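Local coordinates for protein putative polysaccharide deacetylase (Bdellovibrio bacteriovorus HD100, PDB 5JP6) that probably removes acetyl groups from peptidoglycan as a zinc-dependent carbohydrate esterase of family CE-4, at residues V130-V138 against L182-A190; K192-T203 against D220-I229. The protein carries 1 engineered substitution. All coordinates share one frame; numbering follows the deposited sequence. Where two conformers were deposited one is given.

Interaction 1: V130-V138 against L182-A190; sequences VPGHALKAV and LYTDAILRA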
loop_
_atom_site.group_PDB
_atom_site.type_symbol
_atom_site.label_atom_id
_atom_site.label_comp_id
_atom_site.label_asym_id
_atom_site.label_seq_id
_atom_site.Cartn_x
_atom_site.Cartn_y
_atom_site.Cartn_z
ATOM N N VAL A 130 -9.009 -8.464 -18.472
ATOM C CA VAL A 130 -8.206 -9.301 -17.560
ATOM C C VAL A 130 -8.627 -9.049 -16.125
ATOM O O VAL A 130 -8.026 -8.246 -15.436
ATOM C CB VAL A 130 -6.683 -9.096 -17.729
ATOM C CG1 VAL A 130 -5.950 -10.122 -16.904
ATOM C CG2 VAL A 130 -6.281 -9.221 -19.196
ATOM N N PRO A 131 -9.734 -9.647 -15.727
ATOM C CA PRO A 131 -10.244 -9.321 -14.405
ATOM C C PRO A 131 -9.330 -9.834 -13.298
ATOM O O PRO A 131 -8.566 -10.763 -13.509
ATOM C CB PRO A 131 -11.622 -10.002 -14.376
ATOM C CG PRO A 131 -11.503 -11.117 -15.358
ATOM C CD PRO A 131 -10.611 -10.578 -16.447
ATOM N N GLY A 132 -9.399 -9.175 -12.150
ATOM C CA GLY A 132 -8.755 -9.603 -10.951
ATOM C C GLY A 132 -9.763 -9.788 -9.838
ATOM O O GLY A 132 -10.946 -9.727 -10.083
ATOM N N HIS A 133 -9.283 -10.109 -8.648
ATOM C CA HIS A 133 -10.117 -10.245 -7.484
ATOM C C HIS A 133 -9.240 -10.137 -6.260
ATOM O O HIS A 133 -8.353 -10.974 -6.059
ATOM C CB HIS A 133 -10.842 -11.579 -7.433
ATOM C CG HIS A 133 -12.127 -11.507 -6.701
ATOM N ND1 HIS A 133 -12.215 -11.051 -5.408
ATOM C CD2 HIS A 133 -13.383 -11.825 -7.084
ATOM C CE1 HIS A 133 -13.480 -11.068 -5.031
ATOM N NE2 HIS A 133 -14.210 -11.540 -6.033
ATOM N N ALA A 134 -9.530 -9.148 -5.425
ATOM C CA ALA A 134 -8.709 -8.930 -4.256
ATOM C C ALA A 134 -8.978 -9.891 -3.120
ATOM O O ALA A 134 -8.189 -9.950 -2.196
ATOM C CB ALA A 134 -8.876 -7.525 -3.743
ATOM N N LEU A 135 -10.127 -10.569 -3.138
ATOM C CA LEU A 135 -10.608 -11.316 -1.981
ATOM C C LEU A 135 -10.438 -12.822 -2.118
ATOM O O LEU A 135 -10.552 -13.568 -1.117
ATOM C CB LEU A 135 -12.074 -11.046 -1.680
ATOM C CG LEU A 135 -12.502 -9.634 -1.588
ATOM C CD1 LEU A 135 -13.974 -9.594 -1.206
ATOM C CD2 LEU A 135 -11.634 -8.858 -0.602
ATOM N N LYS A 136 -10.296 -13.295 -3.352
ATOM C CA LYS A 136 -10.202 -14.730 -3.568
ATOM C C LYS A 136 -9.253 -15.046 -4.674
ATOM O O LYS A 136 -8.914 -14.177 -5.484
ATOM C CB LYS A 136 -11.548 -15.326 -3.877
ATOM C CG LYS A 136 -12.104 -14.964 -5.232
ATOM C CD LYS A 136 -13.436 -15.707 -5.481
ATOM C CE LYS A 136 -14.617 -14.765 -5.309
ATOM N NZ LYS A 136 -14.750 -14.267 -3.914
ATOM N N ALA A 137 -8.815 -16.312 -4.665
ATOM C CA ALA A 137 -7.677 -16.743 -5.462
ATOM C C ALA A 137 -8.157 -17.072 -6.838
ATOM O O ALA A 137 -8.880 -18.053 -7.047
ATOM C CB ALA A 137 -6.957 -17.932 -4.820
ATOM N N VAL A 138 -7.827 -16.198 -7.768
ATOM C CA VAL A 138 -8.193 -16.389 -9.139
ATOM C C VAL A 138 -6.908 -16.382 -9.935
ATOM O O VAL A 138 -5.927 -15.632 -9.629
ATOM C CB VAL A 138 -9.249 -15.363 -9.645
ATOM C CG1 VAL A 138 -10.472 -15.439 -8.752
ATOM C CG2 VAL A 138 -8.706 -13.932 -9.703
ATOM N N LEU A 182 -5.677 -9.766 3.077
ATOM C CA LEU A 182 -6.248 -10.313 1.858
ATOM C C LEU A 182 -5.614 -9.790 0.587
ATOM O O LEU A 182 -5.263 -10.585 -0.283
ATOM C CB LEU A 182 -7.740 -9.969 1.778
ATOM C CG LEU A 182 -8.644 -10.610 2.805
ATOM C CD1 LEU A 182 -10.068 -10.035 2.740
ATOM C CD2 LEU A 182 -8.643 -12.124 2.594
ATOM N N TYR A 183 -5.472 -8.464 0.468
ATOM C CA TYR A 183 -5.162 -7.909 -0.846
ATOM C C TYR A 183 -3.748 -8.216 -1.306
ATOM O O TYR A 183 -3.495 -8.338 -2.519
ATOM C CB TYR A 183 -5.395 -6.404 -0.924
ATOM C CG TYR A 183 -6.617 -5.863 -0.212
ATOM C CD1 TYR A 183 -7.843 -6.532 -0.171
ATOM C CD2 TYR A 183 -6.546 -4.607 0.371
ATOM C CE1 TYR A 183 -8.926 -5.984 0.510
ATOM C CE2 TYR A 183 -7.614 -4.051 1.040
ATOM C CZ TYR A 183 -8.813 -4.753 1.106
ATOM O OH TYR A 183 -9.867 -4.211 1.813
ATOM N N THR A 184 -2.830 -8.305 -0.360
ATOM C CA THR A 184 -1.456 -8.541 -0.713
ATOM C C THR A 184 -1.308 -9.889 -1.426
ATOM O O THR A 184 -0.582 -9.992 -2.418
ATOM C CB THR A 184 -0.544 -8.435 0.550
ATOM O OG1 THR A 184 -0.626 -7.113 1.066
ATOM C CG2 THR A 184 0.889 -8.769 0.190
ATOM N N ASP A 185 -2.011 -10.921 -0.926
ATOM C CA ASP A 185 -1.957 -12.233 -1.564
ATOM C C ASP A 185 -2.492 -12.128 -3.010
ATOM O O ASP A 185 -1.982 -12.787 -3.891
ATOM C CB ASP A 185 -2.693 -13.294 -0.741
ATOM C CG ASP A 185 -1.948 -13.695 0.494
ATOM O OD1 ASP A 185 -0.764 -14.024 0.378
ATOM O OD2 ASP A 185 -2.580 -13.627 1.606
ATOM N N ALA A 186 -3.532 -11.330 -3.255
ATOM C CA ALA A 186 -4.021 -11.150 -4.633
ATOM C C ALA A 186 -2.933 -10.513 -5.523
ATOM O O ALA A 186 -2.717 -10.936 -6.647
ATOM C CB ALA A 186 -5.285 -10.306 -4.667
ATOM N N ILE A 187 -2.240 -9.514 -4.988
ATOM C CA ILE A 187 -1.142 -8.885 -5.700
ATOM C C ILE A 187 -0.022 -9.929 -5.965
ATOM O O ILE A 187 0.503 -10.027 -7.091
ATOM C CB ILE A 187 -0.695 -7.582 -5.008
ATOM C CG1 ILE A 187 -1.743 -6.468 -5.248
ATOM C CG2 ILE A 187 0.696 -7.182 -5.481
ATOM C CD1 ILE A 187 -1.656 -5.307 -4.293
ATOM N N LEU A 188 0.308 -10.738 -4.960
ATOM C CA LEU A 188 1.317 -11.793 -5.133
ATOM C C LEU A 188 0.926 -12.758 -6.251
ATOM O O LEU A 188 1.760 -13.150 -7.058
ATOM C CB LEU A 188 1.544 -12.567 -3.844
ATOM C CG LEU A 188 2.204 -11.818 -2.704
ATOM C CD1 LEU A 188 2.319 -12.682 -1.468
ATOM C CD2 LEU A 188 3.596 -11.305 -3.092
ATOM N N ARG A 189 -0.349 -13.160 -6.282
ATOM C CA ARG A 189 -0.801 -14.100 -7.322
ATOM C C ARG A 189 -0.623 -13.482 -8.695
ATOM O O ARG A 189 -0.135 -14.123 -9.622
ATOM C CB ARG A 189 -2.259 -14.482 -7.130
ATOM C CG ARG A 189 -2.491 -15.337 -5.905
ATOM C CD ARG A 189 -3.894 -15.871 -5.870
ATOM N NE ARG A 189 -4.891 -14.864 -5.479
ATOM C CZ ARG A 189 -5.256 -14.575 -4.229
ATOM N NH1 ARG A 189 -4.674 -15.159 -3.197
ATOM N NH2 ARG A 189 -6.199 -13.671 -4.007
ATOM N N ALA A 190 -0.986 -12.219 -8.799
ATOM C CA ALA A 190 -0.904 -11.524 -10.096
ATOM C C ALA A 190 0.551 -11.410 -10.563
ATOM O O ALA A 190 0.876 -11.664 -11.728
ATOM C CB ALA A 190 -1.547 -10.157 -10.009
HETATM O O HOH W 1 -6.716 -13.002 -7.051
HETATM O O HOH W 2 -6.875 -12.458 -1.556
#
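Water 2 is gripped by three groups at once: it accepts from Arg189 NH2 at 2.8 Å and donates to Leu182 O (2.8 Å) and Ala134 O (2.9 Å). Arg189 lies on helix 183-193, within the NodB-homology (polysaccharide deacetylase) region, and Leu182 is the N-cap of that helix; Ala134 belongs to a loop that follows helix 110-126. Arg189 NE donates to water 1 at 3.0 Å, and the same water gives a hydrogen to His133 O at 2.8 Å. Both waters sit in the guanidinium plane, while the two faces are covered: Ala137 CA packs on one, and Asp185 O with Ala186 CA lies against the other. A bend at chi3 (-76°) folds the arginine back over its own helix, sandwiching the group between helix and loop. Nearer the start of the helix the contact turns apolar. Leu135 CD2 touches Leu182 CD1 and comes up to the ring edge of Tyr183, whose OH is hydrogen-bonded to Asn95. Within the loop, Leu135 N donates to His133 ND1 (3.1 Å, N-H...acceptor angle 161°). Ala186 CB, on the helix side, sits 3.4 Å from His133 O and 3.7 Å from Ala134 CA.

Interaction 2: K192-T203 against D220-I229; sequences KEVNAKAMFFAT and DGHVIGSHSI. With ZN (zinc ion), chain B.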
loop_
_atom_site.group_PDB
_atom_site.type_symbol
_atom_site.label_atom_id
_atom_site.label_comp_id
_atom_site.label_asym_id
_atom_site.label_seq_id
_atom_site.Cartn_x
_atom_site.Cartn_y
_atom_site.Cartn_z
ATOM N N LYS A 192 3.136 -13.288 -9.606
ATOM C CA LYS A 192 3.730 -14.589 -9.825
ATOM C C LYS A 192 3.326 -15.178 -11.182
ATOM O O LYS A 192 4.150 -15.827 -11.859
ATOM C CB LYS A 192 3.410 -15.558 -8.693
ATOM C CG LYS A 192 4.129 -16.897 -8.818
ATOM C CD LYS A 192 3.867 -17.782 -7.608
ATOM C CE LYS A 192 4.546 -19.129 -7.824
ATOM N NZ LYS A 192 4.155 -20.178 -6.843
ATOM N N GLU A 193 2.056 -14.989 -11.568
ATOM C CA GLU A 193 1.530 -15.524 -12.838
ATOM C C GLU A 193 2.356 -15.103 -14.046
ATOM O O GLU A 193 2.396 -15.835 -15.058
ATOM C CB GLU A 193 0.083 -14.968 -13.131
ATOM C CG GLU A 193 -0.957 -15.579 -12.340
ATOM C CD GLU A 193 -2.325 -14.930 -12.534
ATOM O OE1 GLU A 193 -2.562 -13.718 -12.940
ATOM O OE2 GLU A 193 -3.182 -15.666 -12.167
ATOM N N VAL A 194 2.949 -13.908 -13.952
ATOM C CA VAL A 194 3.687 -13.334 -15.076
ATOM C C VAL A 194 5.193 -13.165 -14.777
ATOM O O VAL A 194 5.914 -12.462 -15.504
ATOM C CB VAL A 194 3.036 -12.011 -15.539
ATOM C CG1 VAL A 194 1.609 -12.258 -16.002
ATOM C CG2 VAL A 194 3.106 -10.931 -14.448
ATOM N N ASN A 195 5.660 -13.796 -13.700
ATOM C CA ASN A 195 7.089 -13.766 -13.315
ATOM C C ASN A 195 7.587 -12.375 -12.987
ATOM O O ASN A 195 8.752 -12.106 -13.160
ATOM C CB ASN A 195 7.964 -14.413 -14.377
ATOM C CG ASN A 195 9.386 -14.621 -13.930
ATOM O OD1 ASN A 195 9.627 -15.122 -12.833
ATOM N ND2 ASN A 195 10.347 -14.221 -14.762
ATOM N N ALA A 196 6.702 -11.507 -12.495
ATOM C CA ALA A 196 7.103 -10.176 -12.074
ATOM C C ALA A 196 7.532 -10.177 -10.619
ATOM O O ALA A 196 6.875 -10.795 -9.774
ATOM C CB ALA A 196 5.988 -9.160 -12.263
ATOM N N LYS A 197 8.611 -9.452 -10.326
ATOM C CA LYS A 197 9.047 -9.260 -8.941
ATOM C C LYS A 197 8.812 -7.797 -8.604
ATOM O O LYS A 197 8.779 -6.947 -9.483
ATOM C CB LYS A 197 10.524 -9.620 -8.788
ATOM C CG LYS A 197 10.844 -11.047 -9.189
ATOM C CD LYS A 197 10.148 -12.061 -8.299
ATOM C CE LYS A 197 10.583 -13.490 -8.642
ATOM N NZ LYS A 197 10.228 -13.891 -10.052
ATOM N N ALA A 198 8.697 -7.513 -7.314
ATOM C CA ALA A 198 8.379 -6.167 -6.830
ATOM C C ALA A 198 9.077 -5.871 -5.516
ATOM O O ALA A 198 9.619 -6.759 -4.874
ATOM C CB ALA A 198 6.858 -6.029 -6.661
ATOM N N MET A 199 9.049 -4.587 -5.139
ATOM C CA MET A 199 9.631 -4.133 -3.913
ATOM C C MET A 199 8.425 -3.788 -2.962
ATOM O O MET A 199 7.528 -3.014 -3.346
ATOM C CB MET A 199 10.570 -2.932 -4.108
ATOM C CG MET A 199 11.643 -3.109 -5.136
ATOM S SD MET A 199 12.622 -1.637 -5.311
ATOM C CE MET A 199 13.693 -1.793 -3.882
ATOM N N PHE A 200 8.438 -4.303 -1.733
ATOM C CA PHE A 200 7.425 -3.985 -0.743
ATOM C C PHE A 200 8.035 -3.203 0.400
ATOM O O PHE A 200 8.999 -3.646 1.020
ATOM C CB PHE A 200 6.757 -5.261 -0.213
ATOM C CG PHE A 200 5.934 -5.990 -1.235
ATOM C CD1 PHE A 200 6.527 -6.731 -2.228
ATOM C CD2 PHE A 200 4.536 -5.886 -1.224
ATOM C CE1 PHE A 200 5.761 -7.375 -3.206
ATOM C CE2 PHE A 200 3.777 -6.526 -2.182
ATOM C CZ PHE A 200 4.387 -7.265 -3.180
ATOM N N PHE A 201 7.477 -2.022 0.644
ATOM C CA PHE A 201 7.887 -1.174 1.750
ATOM C C PHE A 201 6.803 -1.299 2.822
ATOM O O PHE A 201 5.819 -0.577 2.857
ATOM C CB PHE A 201 8.120 0.268 1.295
ATOM C CG PHE A 201 9.244 0.401 0.312
ATOM C CD1 PHE A 201 9.003 0.262 -1.044
ATOM C CD2 PHE A 201 10.538 0.653 0.726
ATOM C CE1 PHE A 201 10.030 0.352 -1.964
ATOM C CE2 PHE A 201 11.573 0.757 -0.195
ATOM C CZ PHE A 201 11.322 0.599 -1.539
ATOM N N ALA A 202 7.012 -2.284 3.682
ATOM C CA ALA A 202 6.021 -2.688 4.657
ATOM C C ALA A 202 6.012 -1.747 5.837
ATOM O O ALA A 202 7.036 -1.160 6.159
ATOM C CB ALA A 202 6.333 -4.108 5.122
ATOM N N THR A 203 4.867 -1.616 6.506
ATOM C CA THR A 203 4.857 -0.831 7.706
ATOM C C THR A 203 4.713 -1.747 8.924
ATOM O O THR A 203 4.115 -2.845 8.838
ATOM C CB THR A 203 3.733 0.204 7.598
ATOM O OG1 THR A 203 4.069 1.367 8.350
ATOM C CG2 THR A 203 2.377 -0.487 7.952
ATOM N N ASP A 220 7.953 -15.541 -2.290
ATOM C CA ASP A 220 7.751 -15.303 -3.710
ATOM C C ASP A 220 8.911 -14.516 -4.334
ATOM O O ASP A 220 8.847 -14.186 -5.508
ATOM C CB ASP A 220 6.384 -14.653 -4.016
ATOM C CG ASP A 220 5.219 -15.664 -4.059
ATOM O OD1 ASP A 220 5.429 -16.879 -3.737
ATOM O OD2 ASP A 220 4.094 -15.204 -4.379
ATOM N N GLY A 221 9.972 -14.230 -3.566
ATOM C CA GLY A 221 11.212 -13.659 -4.121
ATOM C C GLY A 221 11.272 -12.146 -4.203
ATOM O O GLY A 221 12.198 -11.588 -4.773
ATOM N N HIS A 222 10.321 -11.476 -3.563
ATOM C CA HIS A 222 10.269 -10.030 -3.643
ATOM C C HIS A 222 11.240 -9.385 -2.650
ATOM O O HIS A 222 11.681 -10.005 -1.681
ATOM C CB HIS A 222 8.844 -9.560 -3.394
ATOM C CG HIS A 222 7.854 -10.165 -4.326
ATOM N ND1 HIS A 222 7.843 -9.915 -5.676
ATOM C CD2 HIS A 222 6.866 -11.055 -4.094
ATOM C CE1 HIS A 222 6.867 -10.613 -6.237
ATOM N NE2 HIS A 222 6.254 -11.300 -5.290
ATOM N N VAL A 223 11.556 -8.136 -2.921
ATOM C CA VAL A 223 12.320 -7.293 -1.994
ATOM C C VAL A 223 11.358 -6.756 -0.943
ATOM O O VAL A 223 10.240 -6.346 -1.261
ATOM C CB VAL A 223 13.105 -6.192 -2.736
ATOM C CG1 VAL A 223 13.498 -5.083 -1.792
ATOM C CG2 VAL A 223 14.300 -6.805 -3.427
ATOM N N ILE A 224 11.786 -6.782 0.318
ATOM C CA ILE A 224 10.991 -6.283 1.426
ATOM C C ILE A 224 11.827 -5.374 2.319
ATOM O O ILE A 224 12.745 -5.833 2.974
ATOM C CB ILE A 224 10.372 -7.402 2.258
ATOM C CG1 ILE A 224 9.651 -8.415 1.378
ATOM C CG2 ILE A 224 9.432 -6.817 3.322
ATOM C CD1 ILE A 224 9.169 -9.628 2.164
ATOM N N GLY A 225 11.468 -4.083 2.299
ATOM C CA GLY A 225 11.982 -3.093 3.224
ATOM C C GLY A 225 10.854 -2.521 4.043
ATOM O O GLY A 225 9.874 -3.203 4.334
ATOM N N SER A 226 10.969 -1.250 4.409
ATOM C CA SER A 226 9.968 -0.641 5.281
ATOM C C SER A 226 9.591 0.784 4.882
ATOM O O SER A 226 10.309 1.420 4.150
ATOM C CB SER A 226 10.414 -0.751 6.745
ATOM O OG SER A 226 11.453 0.145 7.053
ATOM N N HIS A 227 8.411 1.209 5.359
ATOM C CA HIS A 227 7.844 2.531 5.135
ATOM C C HIS A 227 7.361 2.982 6.503
ATOM O O HIS A 227 6.542 2.317 7.110
ATOM C CB HIS A 227 6.691 2.527 4.137
ATOM C CG HIS A 227 6.054 3.845 3.892
ATOM N ND1 HIS A 227 6.763 4.973 3.591
ATOM C CD2 HIS A 227 4.733 4.206 3.821
ATOM C CE1 HIS A 227 5.926 5.992 3.421
ATOM N NE2 HIS A 227 4.704 5.560 3.563
ATOM N N SER A 228 7.866 4.113 6.980
ATOM C CA SER A 228 7.363 4.694 8.243
ATOM C C SER A 228 6.199 5.618 7.964
ATOM O O SER A 228 6.004 6.087 6.833
ATOM C CB SER A 228 8.478 5.362 9.016
ATOM O OG SER A 228 8.968 6.465 8.307
ATOM N N ILE A 229 5.422 5.907 8.994
ATOM C CA ILE A 229 4.061 6.381 8.741
ATOM C C ILE A 229 3.619 7.761 9.261
ATOM O O ILE A 229 2.649 8.316 8.736
ATOM C CB ILE A 229 3.050 5.287 9.160
ATOM C CG1 ILE A 229 1.858 5.300 8.184
ATOM C CG2 ILE A 229 2.725 5.373 10.654
ATOM C CD1 ILE A 229 2.261 5.039 6.732
HETATM ZN ZN ZN B . 2.799 5.113 2.922
#
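His227 NE2 binds the zinc ion at 2.1 Å, at the C-terminal end of a strand held in parallel register beside strand 199-202. Its CG stands anti to the backbone N (chi1 179°), which carries the ring off the strand to the metal; Asp177 and Tyr280 supply the other protein ligands. On the far side of the ring, ND1 is hydrogen-bonded to Arg277 O, a second-shell contact that probably helps to fix its rotation. The backbones are joined by alternating bonds: Val223 N to Ala198 O, Phe200 N to Val223 O (2.8 Å), Gly225 N to Phe200 O (2.8 Å), Ala202 N to Gly225 O and His227 N to Ala202 O. In one of the two conformers of Thr203, its OG1 donates to His227 O at 2.9 Å, approaching nearly head-on to the carbonyl.

At the opposite end His222 takes over from the backbone pairing. Its ND1 accepts from Ala198 N at 3.0 Å, the donor tilted 20° from the ring plane, and Ala196 O lies at the ring edge. Phe200 turns its edge toward one face of this imidazole, CE1 3.7 Å from His222 CG with the planes at 60°, in a T-shaped stack. Met199 and Val223 run side by side on one face of the sheet, Met199 CE meeting Val223 CG1, whereas Phe200 and Ile224 project from the other.

The pairing belongs to a right-handed beta-alpha-beta crossover, with helices 204-209 and 211-219 between its strands. Strand 170-176 flanks strand 199-202 and strand 275-277 flanks strand 223-227, while Leu191 of helix 183-193 packs against His222.

Overall arrangement
Helix 183-193 is common to both contacts. In interaction 1 its start and one side meet a loop at the partly exposed surface of the domain; in interaction 2 its last turn is followed, after a Schellman motif and a short loop, by strand 199-202, deep in the parallel sheet. The chemistry follows the place. Interaction 1 is small and relies on bridging waters and an arginine, whereas interaction 2 buries about twice the area, is stitched by direct backbone hydrogen bonds and carries a zinc ligand. They touch through Leu188, whose CD2 lies 3.4 Å from His222 CD2 and also packs near Phe200 CZ, so the helix that takes the loop on one side lies against the sheet on another.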